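Local coordinates for soluble lytic transglycosylase B3 (Pseudomonas aeruginosa, PDB 5ANZ), which takes part in turnover of the bacterial cell wall, probably by cleaving peptidoglycan as a lytic transglycosylase, at residues Q399-P404 against P411-R416; Q371-A374 against D378-A381. All coordinates share one frame; numbering follows the deposited sequence.

From the N terminus, helix 362-374 leads first into contact 2, where its last turn meets 378-381 and so closes the short connection of residues 375-377. The chain then runs on into helix 388-401. At the far end of that helix contact 1 closes a second loop, 405-410, by joining 399-404 to helix 411-417. The two loops follow in series, and neither nests in nor crosses the other. The centres of the two contacts lie about 15 Å apart, and their nearest atoms about 5 Å, without touching. They illustrate how a small helical domain is assembled from local closures: I394 on the middle helix packs against both L372 of contact 2 and L413 of contact 1.

Contact 1: residues Q399-P404 against P411-R416; sequences QEFGWP and PALLDR
R416 and F401 meet through a combined cation-pi and CH-pi contact. The arginine chain arches over one face of the phenyl ring, with its aliphatic part near one side of the rim and its charged end near the other. CG of R416 lies 3.6 Å from the centroid of the F401 ring, and CZ of R416 stands 4.0 Å from the same centroid, 27° off the normal. The guanidinium plane is tilted 36° to the ring, neither a flat stack nor an edge-on approach, and CD1 of F401 is the ring atom over its face. The R416 side chain leaves its helix with CG anti to the backbone N (chi1 175°), and bends at chi2 and chi3 then fold it down along the ring.

Apolar packing completes the contact at the ring edge. CD1 of L413 approaches the F401 ring at its edge, 3.8 Å from CE2 of F401, and also comes within 3.9 Å of CZ3 of W403, so a single methyl group touches both aromatics. L413 reaches further inward to L368 and I394, which ties this surface contact to the interior of the three-helix fold of the putative peptidoglycan-binding domain.

A backbone turn separates the two aromatics that face helix 411-417. G402, with positive phi, is the C-prime residue of a Schellman motif ending helix 388-401: W403 N pairs with Q398 O, and G402 N, more weakly, with Q399 O at 3.0 Å. Beyond this reversal the indole lies with CB of F401 over one face, 3.6 Å above its plane, near the rim. The six-membered end of the indole points at helix 411-417, where the carbonyl O of A412 lies in the ring plane, 3.8 Å from CH2 of W403.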
loop_
_atom_site.group_PDB
_atom_site.type_symbol
_atom_site.label_atom_id
_atom_site.label_comp_id
_atom_site.label_asym_id
_atom_site.label_seq_id
_atom_site.Cartn_x
_atom_site.Cartn_y
_atom_site.Cartn_z
ATOM N N GLN A 399 20.719 -15.401 15.365
ATOM C CA GLN A 399 21.732 -16.438 15.202
ATOM C C GLN A 399 22.638 -16.526 16.430
ATOM O O GLN A 399 23.040 -17.617 16.832
ATOM C CB GLN A 399 22.549 -16.182 13.932
ATOM C CG GLN A 399 21.759 -16.471 12.659
ATOM C CD GLN A 399 22.349 -15.825 11.417
ATOM O OE1 GLN A 399 22.877 -14.714 11.469
ATOM N NE2 GLN A 399 22.252 -16.520 10.289
ATOM N N GLU A 400 22.944 -15.384 17.034
ATOM C CA GLU A 400 23.764 -15.370 18.242
ATOM C C GLU A 400 23.082 -16.131 19.375
ATOM O O GLU A 400 23.741 -16.811 20.170
ATOM C CB GLU A 400 24.060 -13.936 18.679
ATOM C CG GLU A 400 25.020 -13.859 19.860
ATOM C CD GLU A 400 25.434 -12.440 20.198
ATOM O OE1 GLU A 400 24.858 -11.495 19.623
ATOM O OE2 GLU A 400 26.339 -12.270 21.043
ATOM N N PHE A 401 21.758 -16.011 19.432
ATOM C CA PHE A 401 20.949 -16.698 20.431
ATOM C C PHE A 401 20.625 -18.134 20.016
ATOM O O PHE A 401 20.124 -18.919 20.820
ATOM C CB PHE A 401 19.647 -15.928 20.677
ATOM C CG PHE A 401 19.842 -14.562 21.279
ATOM C CD1 PHE A 401 20.991 -14.253 21.991
ATOM C CD2 PHE A 401 18.866 -13.579 21.131
ATOM C CE1 PHE A 401 21.169 -12.990 22.550
ATOM C CE2 PHE A 401 19.037 -12.314 21.691
ATOM C CZ PHE A 401 20.190 -12.021 22.397
ATOM N N GLY A 402 20.903 -18.473 18.759
ATOM C CA GLY A 402 20.622 -19.804 18.248
ATOM C C GLY A 402 19.190 -19.967 17.777
ATOM O O GLY A 402 18.694 -21.089 17.628
ATOM N N TRP A 403 18.527 -18.839 17.551
ATOM C CA TRP A 403 17.145 -18.816 17.090
ATOM C C TRP A 403 17.077 -18.834 15.568
ATOM O O TRP A 403 18.029 -18.441 14.901
ATOM C CB TRP A 403 16.424 -17.570 17.596
ATOM C CG TRP A 403 16.309 -17.425 19.085
ATOM C CD1 TRP A 403 16.817 -18.250 20.043
ATOM C CD2 TRP A 403 15.622 -16.380 19.776
ATOM N NE1 TRP A 403 16.492 -17.777 21.294
ATOM C CE2 TRP A 403 15.757 -16.630 21.155
ATOM C CE3 TRP A 403 14.907 -15.252 19.360
ATOM C CZ2 TRP A 403 15.203 -15.793 22.122
ATOM C CZ3 TRP A 403 14.355 -14.424 20.323
ATOM C CH2 TRP A 403 14.507 -14.699 21.688
ATOM N N PRO A 404 15.940 -19.271 15.011
ATOM C CA PRO A 404 15.778 -19.144 13.560
ATOM C C PRO A 404 15.925 -17.685 13.137
ATOM O O PRO A 404 15.360 -16.800 13.783
ATOM C CB PRO A 404 14.357 -19.664 13.318
ATOM C CG PRO A 404 14.078 -20.552 14.490
ATOM C CD PRO A 404 14.763 -19.881 15.646
ATOM N N PRO A 411 8.419 -9.295 21.111
ATOM C CA PRO A 411 8.681 -8.931 22.507
ATOM C C PRO A 411 9.723 -9.833 23.180
ATOM O O PRO A 411 10.529 -9.346 23.974
ATOM C CB PRO A 411 7.310 -9.096 23.163
ATOM C CG PRO A 411 6.350 -8.745 22.065
ATOM C CD PRO A 411 6.981 -9.262 20.790
ATOM N N ALA A 412 9.712 -11.123 22.852
ATOM C CA ALA A 412 10.626 -12.077 23.472
ATOM C C ALA A 412 12.077 -11.772 23.098
ATOM O O ALA A 412 12.985 -11.955 23.910
ATOM C CB ALA A 412 10.262 -13.495 23.077
ATOM N N LEU A 413 12.294 -11.303 21.870
ATOM C CA LEU A 413 13.634 -10.884 21.453
ATOM C C LEU A 413 14.088 -9.673 22.255
ATOM O O LEU A 413 15.221 -9.611 22.733
ATOM C CB LEU A 413 13.665 -10.553 19.965
ATOM C CG LEU A 413 14.987 -10.014 19.417
ATOM C CD1 LEU A 413 16.118 -11.006 19.651
ATOM C CD2 LEU A 413 14.839 -9.699 17.928
ATOM N N LEU A 414 13.193 -8.703 22.395
ATOM C CA LEU A 414 13.476 -7.542 23.215
ATOM C C LEU A 414 13.752 -7.946 24.676
ATOM O O LEU A 414 14.656 -7.400 25.314
ATOM C CB LEU A 414 12.314 -6.548 23.144
ATOM C CG LEU A 414 12.623 -5.142 23.648
ATOM C CD1 LEU A 414 13.821 -4.567 22.899
ATOM C CD2 LEU A 414 11.406 -4.251 23.480
ATOM N N ASP A 415 12.984 -8.904 25.199
ATOM C CA ASP A 415 13.174 -9.367 26.582
ATOM C C ASP A 415 14.521 -10.068 26.772
ATOM O O ASP A 415 15.166 -9.932 27.814
ATOM C CB ASP A 415 12.051 -10.318 27.002
ATOM C CG ASP A 415 10.732 -9.607 27.214
ATOM O OD1 ASP A 415 10.747 -8.390 27.502
ATOM O OD2 ASP A 415 9.679 -10.272 27.100
ATOM N N ARG A 416 14.929 -10.838 25.773
ATOM C CA ARG A 416 16.217 -11.523 25.830
ATOM C C ARG A 416 17.349 -10.500 25.817
ATOM O O ARG A 416 18.306 -10.604 26.585
ATOM C CB ARG A 416 16.362 -12.505 24.665
ATOM C CG ARG A 416 17.722 -13.170 24.576
ATOM C CD ARG A 416 17.997 -14.064 25.776
ATOM N NE ARG A 416 18.547 -15.354 25.368
ATOM C CZ ARG A 416 19.831 -15.567 25.101
ATOM N NH1 ARG A 416 20.705 -14.574 25.195
ATOM N NH2 ARG A 416 20.242 -16.775 24.735
#

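Contact 2: residues Q371-A374 against D378-A381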
loop_
_atom_site.group_PDB
_atom_site.type_symbol
_atom_site.label_atom_id
_atom_site.label_comp_id
_atom_site.label_asym_id
_atom_site.label_seq_id
_atom_site.Cartn_x
_atom_site.Cartn_y
_atom_site.Cartn_z
ATOM N N GLN A 371 19.131 -1.545 21.424
ATOM C CA GLN A 371 19.674 -2.729 22.093
ATOM C C GLN A 371 20.529 -3.554 21.140
ATOM O O GLN A 371 21.558 -4.109 21.540
ATOM C CB GLN A 371 18.545 -3.592 22.668
ATOM C CG GLN A 371 17.991 -3.085 23.993
ATOM C CD GLN A 371 18.915 -3.396 25.147
ATOM O OE1 GLN A 371 18.757 -4.412 25.826
ATOM N NE2 GLN A 371 19.900 -2.533 25.366
ATOM N N LEU A 372 20.106 -3.627 19.881
ATOM C CA LEU A 372 20.878 -4.340 18.865
ATOM C C LEU A 372 22.238 -3.676 18.686
ATOM O O LEU A 372 23.279 -4.349 18.683
ATOM C CB LEU A 372 20.121 -4.374 17.530
ATOM C CG LEU A 372 18.891 -5.277 17.453
ATOM C CD1 LEU A 372 18.020 -4.895 16.270
ATOM C CD2 LEU A 372 19.314 -6.746 17.371
ATOM N N ALA A 373 22.230 -2.353 18.537
ATOM C CA ALA A 373 23.471 -1.616 18.332
ATOM C C ALA A 373 24.385 -1.802 19.535
ATOM O O ALA A 373 25.608 -1.906 19.395
ATOM C CB ALA A 373 23.188 -0.140 18.091
ATOM N N ALA A 374 23.785 -1.873 20.717
ATOM C CA ALA A 374 24.556 -2.014 21.953
ATOM C C ALA A 374 25.270 -3.358 22.057
ATOM O O ALA A 374 26.274 -3.482 22.754
ATOM C CB ALA A 374 23.652 -1.814 23.155
ATOM N N ASP A 378 24.668 -3.722 14.341
ATOM C CA ASP A 378 24.244 -2.397 13.912
ATOM C C ASP A 378 23.021 -2.461 13.006
ATOM O O ASP A 378 23.062 -3.097 11.956
ATOM C CB ASP A 378 25.389 -1.683 13.196
ATOM C CG ASP A 378 24.940 -0.418 12.495
ATOM O OD1 ASP A 378 24.051 0.282 13.025
ATOM O OD2 ASP A 378 25.478 -0.127 11.407
ATOM N N PRO A 379 21.923 -1.803 13.416
ATOM C CA PRO A 379 20.692 -1.796 12.620
ATOM C C PRO A 379 20.589 -0.591 11.692
ATOM O O PRO A 379 19.551 -0.393 11.061
ATOM C CB PRO A 379 19.601 -1.734 13.688
ATOM C CG PRO A 379 20.218 -0.880 14.748
ATOM C CD PRO A 379 21.706 -1.219 14.752
ATOM N N GLY A 380 21.652 0.201 11.614
ATOM C CA GLY A 380 21.609 1.452 10.882
ATOM C C GLY A 380 21.112 2.554 11.798
ATOM O O GLY A 380 21.467 2.592 12.974
ATOM N N ALA A 381 20.279 3.444 11.272
ATOM C CA ALA A 381 19.767 4.554 12.071
ATOM C C ALA A 381 18.671 4.095 13.032
ATOM O O ALA A 381 17.927 3.162 12.744
ATOM C CB ALA A 381 19.250 5.662 11.167
#
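A373 and D378 bring their CA atoms to 4.6 Å as the chain leaves helix 362-374 and doubles back beside its last turn, a close backbone approach with no hydrogen bond between the two segments. The side chains that meet across it are few and apolar. P379 presents its ring to the helix: CD of P379 lies 3.8 Å from CB of A373 and 4.0 Å from A373 N, so this corner of the pyrrolidine rests on both the methyl group and the backbone of one residue. CB of the same ring faces L372, whose CD1 stands 4.4 Å from CB of P379, a looser touch.

Both L372 and P379 are buried, and helix 388-401 packs against them as well. A393 touches the two of them, while I394 and C397 extend the surface that receives the leucine. This is the first helix-to-loop corner of the three-helix peptidoglycan-binding fold, with the proline wedged between the end of one helix and the side of the next; A373, by contrast, remains on the exposed side of the packing.

The polar part of the corner lies within the loop itself. D378 directs its CB away from the helix, and its CG lies beside its carbonyl carbon (chi1 169°), which brings the carboxylate forward along the chain to form an Asx turn. G380 N donates to D378 OD1 over 2.8 Å, with an angle of 153° at the hydrogen. The donor approaches from well above the carboxylate plane, 60° out of it. The turn spans P379, and G380 then takes up positive phi to send the chain onward; a weak hydrogen bond joins the carbonyl O of P379 to OG1 of T390.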